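Local coordinates for protein putative TIM-barrel metal-dependent hydrolase (Mycobacterium avium subsp. paratuberculosis S397, PDB 4DZI) that is probably a metal-dependent hydrolase of the amidohydrolase superfamily, with a two-metal site occupied by cadmium in the crystal and a substrate that is not established, at residues C[64-69]-C[87-92]; C[17-22]-C[99-104]; C[118-123]-C[161-166]; C[350-355]-C[387-392]. One frame throughout, in Å; residues are numbered along the deposited sequence.

In the fold
Interaction 3 is strand pairing in the barrel wall, and interaction 4 is a buried seam between the wall and an outer helix. Interaction 2 is a buried contact between the loop after strand 9-15 and the 3-10 and loop residues before helix 103-113; interaction 1 is a short antiparallel two-stranded pairing at the surface. Ile65, Ile66 and Pro68 of interaction 1 pack on Tyr17 and Tyr100, Glu18 of interaction 2 reaches Thr123 N in interaction 3, and Phe119 meets Leu392, joining interactions 3 and 4. Backbone hydrogen bonds dominate interactions 1 and 3. Interaction 2 combines backbone, amide and aromatic contacts, whereas interaction 4 relies on one asparagine hydrogen bond and leucine packing.

Interaction 1 (C[64-69]-C[87-92]); sequences PIIVPG and SLMKVE
Ile65 and Glu92 form an antiparallel hydrogen-bonded pair. Ile65 N donates to Glu92 O over 2.8 Å, and Glu92 N returns a bond to Ile65 O. The next pair, Ile66 and Val91, is non-hydrogen-bonded, and a third bond follows from Val67 N to Lys90 O at 3.0 Å.

The side chain of Glu92 begins with CB, 3.9 Å from Ile65 O. Its CG rests 3.6 Å from Val67 CG2, and CD passes the same methyl, the two side chains crossing at about a right angle. CG lies anti to the carbonyl carbon (chi1 -65°) and the chain is extended beyond it, which carries the carboxylate past Val67 toward Pro68. At the tip, OE1 accepts a hydrogen bond from a water at 2.7 Å that also donates to Ile66 O, and OE2 is bonded to His97 NE2.

Apolar contacts flank the ladder. Val91 CG2 meets Pro64 CB at 3.7 Å. Met89 runs across Ile66 nearly at a right angle, with CG 3.9 Å from Ile66 CD1 and CE near Ile66 CB. Lys90 is set apart from these: its ammonium turns back to bond Ser87 O within its own segment.

This short two-stranded antiparallel ladder pins together the ends of an excursion that contains the helix 72-76. With four of its nine touching residues exposed, the contact depends on backbone bonds and a water-bridged carboxylate more than on buried apolar surface.

Interaction 2 (C[17-22]-C[99-104]); sequences YEPLDS and EYQNRD
The rings of Tyr17 and Tyr100 form an offset edge-to-face pair, centroids 5.3 Å apart and planes at 77°. The edge of Tyr17 is directed toward the face of Tyr100, off-centre on its CD2 side: Tyr17 CD2 comes 3.5 Å from Tyr100 CD2, and CE2 sits almost as near that atom, while CD2 also approaches Tyr100 CB. The two side chains lie alongside one another and point the same way. In both, the ring is set beside the backbone N (chi1 -72° in Tyr17), an orientation that sends the rings out together from neighbouring backbones. Beyond the pair, the ring of Tyr17 meets Phe62 and that of Tyr100 meets His97.

At the base of the two side chains the backbones are tied directly, Tyr17 N donating to Tyr100 O at 3.1 Å. The segment 17-22 follows the strand 9-15, which carries Asp13 and His15, two ligands of one of the two cadmium ions, and the segment 99-104 leads into the helix 103-113; the contact therefore joins a loop after the first barrel strand to the approach of a barrel helix in this TIM-barrel fold. Asn102 is the N-cap of that helix, its OD1 bonded to Ala105 N.

Gln101 supplies the second cross-link. Its chain is extended beyond CG and delivers NE2 to Tyr17 O at 3.0 Å. The acceptor lies in the amide plane of Gln101, but NE2 stands 51° above the carbonyl plane of Tyr17. The aliphatic part follows the same oxygen, CG being 3.3 Å from Tyr17 O.

Interaction 3 (C[118-123]-C[161-166]); sequences AFMLPT and HRIIAA
Ala118, Phe119 and Met120 pair in parallel register with Ile163, Ile164 and Ala165, the short strand axes 4.6 Å apart at closest approach and inclined by 30°. The ladder alternates between the strands: Ala118 N bonds to Arg162 O, Ile164 N to Ala118 O, and Met120 N to Ile164 O at 2.8 Å. A weak bond from Ala166 N to Met120 O extends it, and a water donates to both Met120 O and Ala166 O where the strands end.

Side chains alternate between the two faces. On the face of Ala118 and Ile163, Met120 CG presses against Ile163 CG2 at 3.5 Å, closer than usual van der Waals contact, the two side chains meeting at a slant. Bends at chi2 and chi3 (-66° and -63°) then turn the sulfur and methyl of Met120 from Ile163. This face backs onto helix 103-113, where Met120 touches Arg106 and Ile163 touches Ile107.

On the other face, Phe119 and Ile164 lie side by side and point the same way, with ring atom CD1 4.0 Å from Ile164 CB. Further along, Leu121 CD2 reaches Ala166 CB at 4.0 Å.

Strand 115-121 also pairs with strand 9-15, and a helical connection, including helix 136-153, runs from it to strand 163-165. Such adjacent parallel strands joined through helices are the beta-alpha-beta units of a TIM barrel, here beside the bimetal site, with the side chain of Leu121 about 5 Å from a cadmium ion.

Interaction 4 (C[350-355]-C[387-392]); sequences KILFGS and DNALDL
Asn388 makes the polar link to the segment 350-355: its ND2 donates to Ile351 O over 2.8 Å, with an N-H...O angle of 168°. The acceptor lies in the amide plane of Asn388, while the donor is tilted 22° from the carbonyl plane of Ile351. A chi1 of -70° turns the amide of Asn388 off the helix toward this oxygen. ND2 also makes a weak bond to Val348 O, so the buried amide nitrogen is shared between two carbonyls of the chain it faces.

The helix 378-393 closes against the barrel here. Segment 350-355 runs along the strand 329-331, with Lys350 and Leu352 bonded to the backbone of Ile331, and on the other side Phe353 pairs with Val12 of the strand 9-15, so the segment fills the place between these two strands, consistent with the eighth strand position that closes a TIM barrel, although it is not a regular strand here.

The apolar contacts centre on Leu352, whose two branches part company. CD2 lies against the helix backbone, 3.4 Å from Ala389 N and 3.6 Å from Ala389 CA, and also meets Asn388 CB at 3.7 Å. CD1 instead touches Leu392 CD2, one turn further along the helix, at 3.8 Å, where the two leucine side chains cross at about a right angle. Ala389 CB lies 4.0 Å from Leu352 CD2, and Leu392 also packs on Pro226.

Interaction 1 (C[64-69]-C[87-92])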
loop_
_atom_site.group_PDB
_atom_site.type_symbol
_atom_site.label_atom_id
_atom_site.label_comp_id
_atom_site.label_asym_id
_atom_site.label_seq_id
_atom_site.Cartn_x
_atom_site.Cartn_y
_atom_site.Cartn_z
ATOM N N PRO C 64 -16.275 -30.859 -0.861
ATOM C CA PRO C 64 -15.226 -31.319 0.058
ATOM C C PRO C 64 -14.468 -30.140 0.628
ATOM O O PRO C 64 -14.628 -28.978 0.174
ATOM C CB PRO C 64 -14.283 -32.137 -0.835
ATOM C CG PRO C 64 -14.564 -31.686 -2.216
ATOM C CD PRO C 64 -16.016 -31.296 -2.248
ATOM N N ILE C 65 -13.621 -30.430 1.604
ATOM C CA ILE C 65 -13.059 -29.345 2.396
ATOM C C ILE C 65 -11.542 -29.526 2.473
ATOM O O ILE C 65 -11.038 -30.650 2.646
ATOM C CB ILE C 65 -13.709 -29.296 3.793
ATOM C CG1 ILE C 65 -13.258 -28.021 4.525
ATOM C CG2 ILE C 65 -13.391 -30.558 4.575
ATOM C CD1 ILE C 65 -13.741 -26.757 3.843
ATOM N N ILE C 66 -10.805 -28.418 2.340
ATOM C CA ILE C 66 -9.347 -28.470 2.354
ATOM C C ILE C 66 -8.765 -29.122 3.648
ATOM O O ILE C 66 -9.320 -28.990 4.745
ATOM C CB ILE C 66 -8.759 -27.044 2.131
ATOM C CG1 ILE C 66 -7.266 -27.118 1.837
ATOM C CG2 ILE C 66 -9.034 -26.155 3.342
ATOM C CD1 ILE C 66 -6.696 -25.793 1.330
ATOM N N VAL C 67 -7.649 -29.822 3.519
ATOM C CA VAL C 67 -6.946 -30.410 4.675
ATOM C C VAL C 67 -6.197 -29.295 5.415
ATOM O O VAL C 67 -5.513 -28.498 4.791
ATOM C CB VAL C 67 -5.918 -31.457 4.189
ATOM C CG1 VAL C 67 -4.987 -31.870 5.332
ATOM C CG2 VAL C 67 -6.644 -32.673 3.583
ATOM N N PRO C 68 -6.341 -29.218 6.743
ATOM C CA PRO C 68 -5.678 -28.141 7.478
ATOM C C PRO C 68 -4.184 -28.183 7.246
ATOM O O PRO C 68 -3.567 -29.255 7.271
ATOM C CB PRO C 68 -6.000 -28.480 8.961
ATOM C CG PRO C 68 -7.306 -29.193 8.882
ATOM C CD PRO C 68 -7.211 -30.047 7.621
ATOM N N GLY C 69 -3.578 -27.016 7.026
ATOM C CA GLY C 69 -2.135 -26.941 6.857
ATOM C C GLY C 69 -1.564 -27.389 5.527
ATOM O O GLY C 69 -0.368 -27.298 5.332
ATOM N N SER C 87 -0.824 -29.270 -6.711
ATOM C CA SER C 87 -0.691 -30.620 -6.187
ATOM C C SER C 87 -0.676 -30.600 -4.661
ATOM O O SER C 87 -0.897 -31.617 -4.012
ATOM C CB SER C 87 0.589 -31.280 -6.713
ATOM O OG SER C 87 1.743 -30.793 -6.047
ATOM N N LEU C 88 -0.410 -29.433 -4.088
ATOM C CA LEU C 88 -0.379 -29.319 -2.633
ATOM C C LEU C 88 -1.782 -29.427 -2.027
ATOM O O LEU C 88 -1.950 -29.964 -0.932
ATOM C CB LEU C 88 0.301 -28.007 -2.212
ATOM C CG LEU C 88 1.781 -27.927 -2.608
ATOM C CD1 LEU C 88 2.409 -26.629 -2.122
ATOM C CD2 LEU C 88 2.555 -29.130 -2.082
ATOM N N MET C 89 -2.784 -28.900 -2.722
ATOM C CA MET C 89 -4.118 -28.895 -2.167
ATOM C C MET C 89 -4.654 -30.327 -2.067
ATOM O O MET C 89 -4.651 -31.076 -3.035
ATOM C CB MET C 89 -5.072 -28.003 -2.969
ATOM C CG MET C 89 -6.270 -27.519 -2.147
ATOM S SD MET C 89 -7.643 -26.921 -3.151
ATOM C CE MET C 89 -8.983 -26.814 -1.961
ATOM N N LYS C 90 -5.088 -30.700 -0.875
ATOM C CA LYS C 90 -5.719 -31.996 -0.615
ATOM C C LYS C 90 -7.037 -31.631 0.018
ATOM O O LYS C 90 -7.126 -30.596 0.688
ATOM C CB LYS C 90 -4.893 -32.819 0.382
ATOM C CG LYS C 90 -4.134 -33.992 -0.209
ATOM C CD LYS C 90 -3.036 -33.524 -1.144
ATOM C CE LYS C 90 -2.316 -34.709 -1.760
ATOM N NZ LYS C 90 -1.551 -34.290 -2.962
ATOM N N VAL C 91 -8.075 -32.433 -0.241
ATOM C CA VAL C 91 -9.410 -32.198 0.347
ATOM C C VAL C 91 -9.938 -33.476 0.992
ATOM O O VAL C 91 -9.451 -34.574 0.717
ATOM C CB VAL C 91 -10.480 -31.648 -0.638
ATOM C CG1 VAL C 91 -10.109 -30.259 -1.186
ATOM C CG2 VAL C 91 -10.777 -32.637 -1.761
ATOM N N GLU C 92 -10.940 -33.303 1.841
ATOM C CA GLU C 92 -11.553 -34.392 2.613
ATOM C C GLU C 92 -13.045 -34.192 2.581
ATOM O O GLU C 92 -13.534 -33.122 2.209
ATOM C CB GLU C 92 -11.117 -34.286 4.084
ATOM C CG GLU C 92 -9.622 -34.507 4.289
ATOM C CD GLU C 92 -9.220 -34.459 5.747
ATOM O OE1 GLU C 92 -9.008 -33.340 6.297
ATOM O OE2 GLU C 92 -9.104 -35.554 6.352
HETATM O O HOH W 1 -10.409 -31.024 6.431
#

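Interaction 2 (C[17-22]-C[99-104])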
loop_
_atom_site.group_PDB
_atom_site.type_symbol
_atom_site.label_atom_id
_atom_site.label_comp_id
_atom_site.label_asym_id
_atom_site.label_seq_id
_atom_site.Cartn_x
_atom_site.Cartn_y
_atom_site.Cartn_z
ATOM N N TYR C 17 -16.742 -23.516 9.664
ATOM C CA TYR C 17 -17.215 -23.327 8.301
ATOM C C TYR C 17 -18.725 -23.157 8.436
ATOM O O TYR C 17 -19.433 -24.022 8.996
ATOM C CB TYR C 17 -16.851 -24.530 7.445
ATOM C CG TYR C 17 -15.363 -24.609 7.138
ATOM C CD1 TYR C 17 -14.707 -23.525 6.551
ATOM C CD2 TYR C 17 -14.594 -25.715 7.474
ATOM C CE1 TYR C 17 -13.356 -23.568 6.232
ATOM C CE2 TYR C 17 -13.240 -25.760 7.195
ATOM C CZ TYR C 17 -12.613 -24.680 6.579
ATOM O OH TYR C 17 -11.270 -24.751 6.264
ATOM N N GLU C 18 -19.241 -22.039 7.973
ATOM C CA GLU C 18 -20.677 -21.759 8.146
ATOM C C GLU C 18 -21.545 -22.726 7.375
ATOM O O GLU C 18 -21.242 -23.064 6.253
ATOM C CB GLU C 18 -21.039 -20.362 7.658
ATOM C CG GLU C 18 -20.396 -19.202 8.415
ATOM C CD GLU C 18 -18.988 -18.834 7.941
ATOM O OE1 GLU C 18 -18.308 -19.585 7.212
ATOM O OE2 GLU C 18 -18.563 -17.719 8.290
ATOM N N PRO C 19 -22.671 -23.112 7.965
ATOM C CA PRO C 19 -23.683 -23.803 7.164
ATOM C C PRO C 19 -24.335 -22.835 6.173
ATOM O O PRO C 19 -24.235 -21.603 6.319
ATOM C CB PRO C 19 -24.693 -24.261 8.216
ATOM C CG PRO C 19 -24.590 -23.211 9.287
ATOM C CD PRO C 19 -23.104 -22.908 9.362
ATOM N N LEU C 20 -24.995 -23.382 5.158
ATOM C CA LEU C 20 -25.571 -22.533 4.118
ATOM C C LEU C 20 -26.561 -21.488 4.627
ATOM O O LEU C 20 -26.779 -20.503 3.958
ATOM C CB LEU C 20 -26.266 -23.404 3.053
ATOM C CG LEU C 20 -25.323 -24.218 2.180
ATOM C CD1 LEU C 20 -26.159 -25.085 1.245
ATOM C CD2 LEU C 20 -24.375 -23.331 1.352
ATOM N N ASP C 21 -27.176 -21.694 5.799
ATOM C CA ASP C 21 -28.151 -20.734 6.313
ATOM C C ASP C 21 -27.615 -19.793 7.393
ATOM O O ASP C 21 -28.389 -19.121 8.123
ATOM C CB ASP C 21 -29.417 -21.478 6.821
ATOM C CG ASP C 21 -29.147 -22.310 8.069
ATOM O OD1 ASP C 21 -27.968 -22.481 8.423
ATOM O OD2 ASP C 21 -30.119 -22.791 8.691
ATOM N N SER C 22 -26.296 -19.667 7.483
ATOM C CA SER C 22 -25.771 -18.784 8.512
ATOM C C SER C 22 -26.267 -17.332 8.401
ATOM O O SER C 22 -26.493 -16.669 9.394
ATOM C CB SER C 22 -24.231 -18.831 8.571
ATOM O OG SER C 22 -23.652 -18.316 7.373
ATOM N N GLU C 99 -16.263 -31.433 13.685
ATOM C CA GLU C 99 -15.719 -30.379 14.559
ATOM C C GLU C 99 -15.652 -29.030 13.821
ATOM O O GLU C 99 -15.476 -27.967 14.458
ATOM C CB GLU C 99 -14.338 -30.771 15.098
ATOM C CG GLU C 99 -13.201 -30.874 14.067
ATOM C CD GLU C 99 -13.106 -32.210 13.346
ATOM O OE1 GLU C 99 -14.060 -33.039 13.376
ATOM O OE2 GLU C 99 -12.046 -32.440 12.744
ATOM N N TYR C 100 -15.831 -29.059 12.497
ATOM C CA TYR C 100 -15.847 -27.756 11.767
ATOM C C TYR C 100 -17.172 -26.999 11.920
ATOM O O TYR C 100 -17.273 -25.790 11.690
ATOM C CB TYR C 100 -15.571 -27.981 10.266
ATOM C CG TYR C 100 -14.240 -28.571 9.937
ATOM C CD1 TYR C 100 -13.208 -28.681 10.896
ATOM C CD2 TYR C 100 -13.967 -28.992 8.651
ATOM C CE1 TYR C 100 -11.992 -29.258 10.587
ATOM C CE2 TYR C 100 -12.746 -29.528 8.330
ATOM C CZ TYR C 100 -11.754 -29.660 9.287
ATOM O OH TYR C 100 -10.545 -30.211 8.941
ATOM N N GLN C 101 -18.239 -27.706 12.250
ATOM C CA GLN C 101 -19.543 -27.102 12.299
ATOM C C GLN C 101 -20.337 -27.421 13.564
ATOM O O GLN C 101 -21.426 -26.876 13.762
ATOM C CB GLN C 101 -20.375 -27.509 11.072
ATOM C CG GLN C 101 -19.648 -27.266 9.748
ATOM C CD GLN C 101 -20.600 -27.434 8.573
ATOM O OE1 GLN C 101 -21.152 -28.521 8.388
ATOM N NE2 GLN C 101 -20.800 -26.380 7.781
ATOM N N ASN C 102 -19.781 -28.262 14.417
ATOM C CA ASN C 102 -20.486 -28.703 15.644
ATOM C C ASN C 102 -19.670 -28.429 16.902
ATOM O O ASN C 102 -18.522 -28.901 17.012
ATOM C CB ASN C 102 -20.719 -30.216 15.562
ATOM C CG ASN C 102 -21.510 -30.764 16.749
ATOM O OD1 ASN C 102 -20.945 -31.227 17.743
ATOM N ND2 ASN C 102 -22.826 -30.728 16.636
ATOM N N ARG C 103 -20.264 -27.707 17.856
ATOM C CA ARG C 103 -19.516 -27.216 18.998
ATOM C C ARG C 103 -19.025 -28.378 19.873
ATOM O O ARG C 103 -17.860 -28.422 20.254
ATOM C CB ARG C 103 -20.362 -26.239 19.819
ATOM C CG ARG C 103 -19.551 -25.424 20.836
ATOM C CD ARG C 103 -20.469 -24.695 21.796
ATOM N NE ARG C 103 -19.722 -23.729 22.610
ATOM C CZ ARG C 103 -19.055 -24.052 23.722
ATOM N NH1 ARG C 103 -19.059 -25.312 24.148
ATOM N NH2 ARG C 103 -18.381 -23.121 24.389
ATOM N N ASP C 104 -19.897 -29.361 20.140
ATOM C CA ASP C 104 -19.426 -30.463 20.969
ATOM C C ASP C 104 -18.259 -31.203 20.343
ATOM O O ASP C 104 -17.304 -31.545 21.027
ATOM C CB ASP C 104 -20.546 -31.492 21.219
ATOM C CG ASP C 104 -21.653 -30.966 22.087
ATOM O OD1 ASP C 104 -21.487 -29.907 22.728
ATOM O OD2 ASP C 104 -22.708 -31.641 22.132
#

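Interaction 3 (C[118-123]-C[161-166])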
loop_
_atom_site.group_PDB
_atom_site.type_symbol
_atom_site.label_atom_id
_atom_site.label_comp_id
_atom_site.label_asym_id
_atom_site.label_seq_id
_atom_site.Cartn_x
_atom_site.Cartn_y
_atom_site.Cartn_z
ATOM N N ALA C 118 -10.410 -21.178 22.376
ATOM C CA ALA C 118 -10.158 -20.803 20.986
ATOM C C ALA C 118 -11.037 -19.609 20.670
ATOM O O ALA C 118 -12.218 -19.609 21.060
ATOM C CB ALA C 118 -10.542 -21.963 20.081
ATOM N N PHE C 119 -10.510 -18.631 19.912
ATOM C CA PHE C 119 -11.365 -17.562 19.346
ATOM C C PHE C 119 -11.917 -18.159 18.056
ATOM O O PHE C 119 -11.150 -18.616 17.229
ATOM C CB PHE C 119 -10.560 -16.303 19.024
ATOM C CG PHE C 119 -9.998 -15.583 20.231
ATOM C CD1 PHE C 119 -10.005 -16.143 21.507
ATOM C CD2 PHE C 119 -9.419 -14.334 20.055
ATOM C CE1 PHE C 119 -9.462 -15.436 22.586
ATOM C CE2 PHE C 119 -8.881 -13.631 21.114
ATOM C CZ PHE C 119 -8.912 -14.178 22.389
ATOM N N MET C 120 -13.236 -18.198 17.909
ATOM C CA MET C 120 -13.864 -18.875 16.760
ATOM C C MET C 120 -14.396 -17.798 15.820
ATOM O O MET C 120 -15.238 -16.968 16.210
ATOM C CB MET C 120 -15.004 -19.806 17.210
ATOM C CG MET C 120 -14.506 -21.113 17.830
ATOM S SD MET C 120 -13.634 -22.223 16.677
ATOM C CE MET C 120 -14.966 -22.556 15.548
ATOM N N LEU C 121 -13.864 -17.787 14.595
ATOM C CA LEU C 121 -14.003 -16.650 13.698
ATOM C C LEU C 121 -14.595 -17.150 12.384
ATOM O O LEU C 121 -14.433 -18.309 12.045
ATOM C CB LEU C 121 -12.607 -16.020 13.439
ATOM C CG LEU C 121 -11.827 -15.745 14.729
ATOM C CD1 LEU C 121 -10.466 -15.163 14.414
ATOM C CD2 LEU C 121 -12.568 -14.754 15.615
ATOM N N PRO C 122 -15.273 -16.266 11.633
ATOM C CA PRO C 122 -15.987 -16.682 10.446
ATOM C C PRO C 122 -15.066 -17.017 9.282
ATOM O O PRO C 122 -13.881 -16.632 9.256
ATOM C CB PRO C 122 -16.829 -15.437 10.058
ATOM C CG PRO C 122 -16.682 -14.464 11.175
ATOM C CD PRO C 122 -15.343 -14.810 11.811
ATOM N N THR C 123 -15.628 -17.736 8.311
ATOM C CA THR C 123 -14.946 -17.998 7.054
ATOM C C THR C 123 -15.718 -17.267 5.950
ATOM O O THR C 123 -15.295 -16.200 5.484
ATOM C CB THR C 123 -14.765 -19.517 6.794
ATOM O OG1 THR C 123 -13.982 -20.065 7.877
ATOM C CG2 THR C 123 -14.015 -19.734 5.465
ATOM N N HIS C 161 -16.496 -21.669 28.960
ATOM C CA HIS C 161 -15.407 -20.758 28.544
ATOM C C HIS C 161 -14.347 -21.410 27.678
ATOM O O HIS C 161 -13.148 -21.083 27.788
ATOM C CB HIS C 161 -14.796 -20.034 29.760
ATOM C CG HIS C 161 -15.797 -19.190 30.530
ATOM N ND1 HIS C 161 -16.638 -18.319 29.927
ATOM C CD2 HIS C 161 -16.077 -19.117 31.904
ATOM C CE1 HIS C 161 -17.423 -17.733 30.860
ATOM N NE2 HIS C 161 -17.076 -18.225 32.065
ATOM N N ARG C 162 -14.765 -22.310 26.786
ATOM C CA ARG C 162 -13.841 -22.960 25.861
ATOM C C ARG C 162 -13.803 -22.185 24.533
ATOM O O ARG C 162 -12.804 -22.231 23.822
ATOM C CB ARG C 162 -14.320 -24.375 25.534
ATOM C CG ARG C 162 -14.363 -25.371 26.703
ATOM C CD ARG C 162 -13.013 -25.487 27.421
ATOM N NE ARG C 162 -11.912 -25.990 26.588
ATOM C CZ ARG C 162 -11.722 -27.265 26.254
ATOM N NH1 ARG C 162 -12.584 -28.201 26.659
ATOM N NH2 ARG C 162 -10.697 -27.627 25.494
ATOM N N ILE C 163 -14.886 -21.485 24.212
ATOM C CA ILE C 163 -14.966 -20.855 22.881
ATOM C C ILE C 163 -15.409 -19.418 22.978
ATOM O O ILE C 163 -16.436 -19.101 23.573
ATOM C CB ILE C 163 -15.882 -21.677 21.954
ATOM C CG1 ILE C 163 -15.155 -22.965 21.561
ATOM C CG2 ILE C 163 -16.356 -20.836 20.768
ATOM C CD1 ILE C 163 -15.956 -23.923 20.710
ATOM N N ILE C 164 -14.594 -18.516 22.428
ATOM C CA ILE C 164 -15.015 -17.126 22.316
ATOM C C ILE C 164 -15.425 -16.927 20.861
ATOM O O ILE C 164 -14.549 -16.824 20.005
ATOM C CB ILE C 164 -13.835 -16.184 22.661
ATOM C CG1 ILE C 164 -13.393 -16.397 24.114
ATOM C CG2 ILE C 164 -14.208 -14.730 22.393
ATOM C CD1 ILE C 164 -14.523 -16.210 25.088
ATOM N N ALA C 165 -16.724 -16.962 20.563
ATOM C CA ALA C 165 -17.165 -16.770 19.172
ATOM C C ALA C 165 -17.458 -15.307 18.978
ATOM O O ALA C 165 -18.359 -14.771 19.593
ATOM C CB ALA C 165 -18.404 -17.633 18.865
ATOM N N ALA C 166 -16.699 -14.663 18.093
ATOM C CA ALA C 166 -16.786 -13.234 17.931
ATOM C C ALA C 166 -17.847 -12.824 16.912
ATOM O O ALA C 166 -17.738 -13.145 15.718
ATOM C CB ALA C 166 -15.407 -12.714 17.494
HETATM O O HOH W 2 -17.102 -15.621 14.766
#

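Interaction 4 (C[350-355]-C[387-392])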
loop_
_atom_site.group_PDB
_atom_site.type_symbol
_atom_site.label_atom_id
_atom_site.label_comp_id
_atom_site.label_asym_id
_atom_site.label_seq_id
_atom_site.Cartn_x
_atom_site.Cartn_y
_atom_site.Cartn_z
ATOM N N LYS C 350 2.565 -8.009 23.363
ATOM C CA LYS C 350 1.534 -7.766 22.370
ATOM C C LYS C 350 1.491 -8.830 21.272
ATOM O O LYS C 350 0.661 -8.734 20.346
ATOM C CB LYS C 350 1.741 -6.370 21.745
ATOM C CG LYS C 350 1.403 -5.250 22.742
ATOM C CD LYS C 350 -0.008 -5.418 23.298
ATOM C CE LYS C 350 -0.593 -4.113 23.806
ATOM N NZ LYS C 350 -0.157 -3.865 25.195
ATOM N N ILE C 351 2.356 -9.839 21.379
ATOM C CA ILE C 351 2.427 -10.889 20.350
ATOM C C ILE C 351 1.508 -12.046 20.745
ATOM O O ILE C 351 1.613 -12.575 21.854
ATOM C CB ILE C 351 3.871 -11.376 20.177
ATOM C CG1 ILE C 351 4.745 -10.229 19.664
ATOM C CG2 ILE C 351 3.940 -12.559 19.225
ATOM C CD1 ILE C 351 6.211 -10.630 19.527
ATOM N N LEU C 352 0.594 -12.392 19.841
ATOM C CA LEU C 352 -0.346 -13.472 20.098
ATOM C C LEU C 352 -0.145 -14.695 19.239
ATOM O O LEU C 352 -0.024 -14.617 18.008
ATOM C CB LEU C 352 -1.779 -12.977 19.881
ATOM C CG LEU C 352 -2.283 -11.846 20.778
ATOM C CD1 LEU C 352 -3.628 -11.298 20.352
ATOM C CD2 LEU C 352 -2.384 -12.411 22.198
ATOM N N PHE C 353 -0.189 -15.862 19.862
ATOM C CA PHE C 353 -0.326 -17.097 19.102
ATOM C C PHE C 353 -1.721 -17.304 18.509
ATOM O O PHE C 353 -2.732 -17.227 19.214
ATOM C CB PHE C 353 0.055 -18.273 20.010
ATOM C CG PHE C 353 -0.641 -19.555 19.677
ATOM C CD1 PHE C 353 -0.373 -20.241 18.500
ATOM C CD2 PHE C 353 -1.570 -20.077 20.570
ATOM C CE1 PHE C 353 -1.024 -21.443 18.226
ATOM C CE2 PHE C 353 -2.233 -21.264 20.298
ATOM C CZ PHE C 353 -1.938 -21.964 19.146
ATOM N N GLY C 354 -1.757 -17.530 17.192
ATOM C CA GLY C 354 -3.008 -17.921 16.520
ATOM C C GLY C 354 -2.604 -18.925 15.430
ATOM O O GLY C 354 -1.626 -18.714 14.719
ATOM N N SER C 355 -3.340 -20.020 15.305
ATOM C CA SER C 355 -2.973 -21.076 14.365
ATOM C C SER C 355 -3.729 -21.014 13.032
ATOM O O SER C 355 -3.240 -21.556 12.028
ATOM C CB SER C 355 -3.299 -22.447 14.981
ATOM O OG SER C 355 -4.705 -22.555 15.137
ATOM N N ASP C 387 -0.845 -16.223 27.950
ATOM C CA ASP C 387 -1.268 -15.133 28.815
ATOM C C ASP C 387 -1.500 -13.790 28.136
ATOM O O ASP C 387 -2.296 -12.969 28.620
ATOM C CB ASP C 387 -0.309 -15.010 29.973
ATOM C CG ASP C 387 -0.446 -16.187 30.927
ATOM O OD1 ASP C 387 -1.590 -16.598 31.195
ATOM O OD2 ASP C 387 0.567 -16.699 31.393
ATOM N N ASN C 388 -0.826 -13.531 27.014
ATOM C CA ASN C 388 -1.116 -12.272 26.348
ATOM C C ASN C 388 -2.563 -12.223 25.867
ATOM O O ASN C 388 -3.177 -11.173 25.865
ATOM C CB ASN C 388 -0.215 -12.082 25.137
ATOM C CG ASN C 388 1.233 -11.831 25.535
ATOM O OD1 ASN C 388 1.530 -11.484 26.678
ATOM N ND2 ASN C 388 2.135 -12.001 24.592
ATOM N N ALA C 389 -3.084 -13.351 25.402
ATOM C CA ALA C 389 -4.485 -13.419 24.945
ATOM C C ALA C 389 -5.427 -13.144 26.125
ATOM O O ALA C 389 -6.433 -12.489 25.966
ATOM C CB ALA C 389 -4.788 -14.778 24.339
ATOM N N LEU C 390 -5.086 -13.681 27.303
ATOM C CA LEU C 390 -5.925 -13.440 28.476
ATOM C C LEU C 390 -5.839 -11.968 28.866
ATOM O O LEU C 390 -6.851 -11.361 29.231
ATOM C CB LEU C 390 -5.502 -14.368 29.626
ATOM C CG LEU C 390 -5.825 -15.825 29.311
ATOM C CD1 LEU C 390 -5.117 -16.754 30.298
ATOM C CD2 LEU C 390 -7.331 -16.039 29.360
ATOM N N ASP C 391 -4.659 -11.361 28.705
ATOM C CA ASP C 391 -4.532 -9.915 28.926
ATOM C C ASP C 391 -5.431 -9.095 27.963
ATOM O O ASP C 391 -6.113 -8.139 28.355
ATOM C CB ASP C 391 -3.096 -9.484 28.669
ATOM C CG ASP C 391 -2.108 -9.913 29.758
ATOM O OD1 ASP C 391 -2.484 -10.421 30.837
ATOM O OD2 ASP C 391 -0.904 -9.742 29.505
ATOM N N LEU C 392 -5.416 -9.469 26.679
ATOM C CA LEU C 392 -6.250 -8.832 25.681
ATOM C C LEU C 392 -7.738 -8.851 26.047
ATOM O O LEU C 392 -8.408 -7.843 25.901
ATOM C CB LEU C 392 -6.026 -9.503 24.318
ATOM C CG LEU C 392 -7.050 -9.178 23.235
ATOM C CD1 LEU C 392 -6.953 -7.727 22.713
ATOM C CD2 LEU C 392 -6.815 -10.180 22.084
#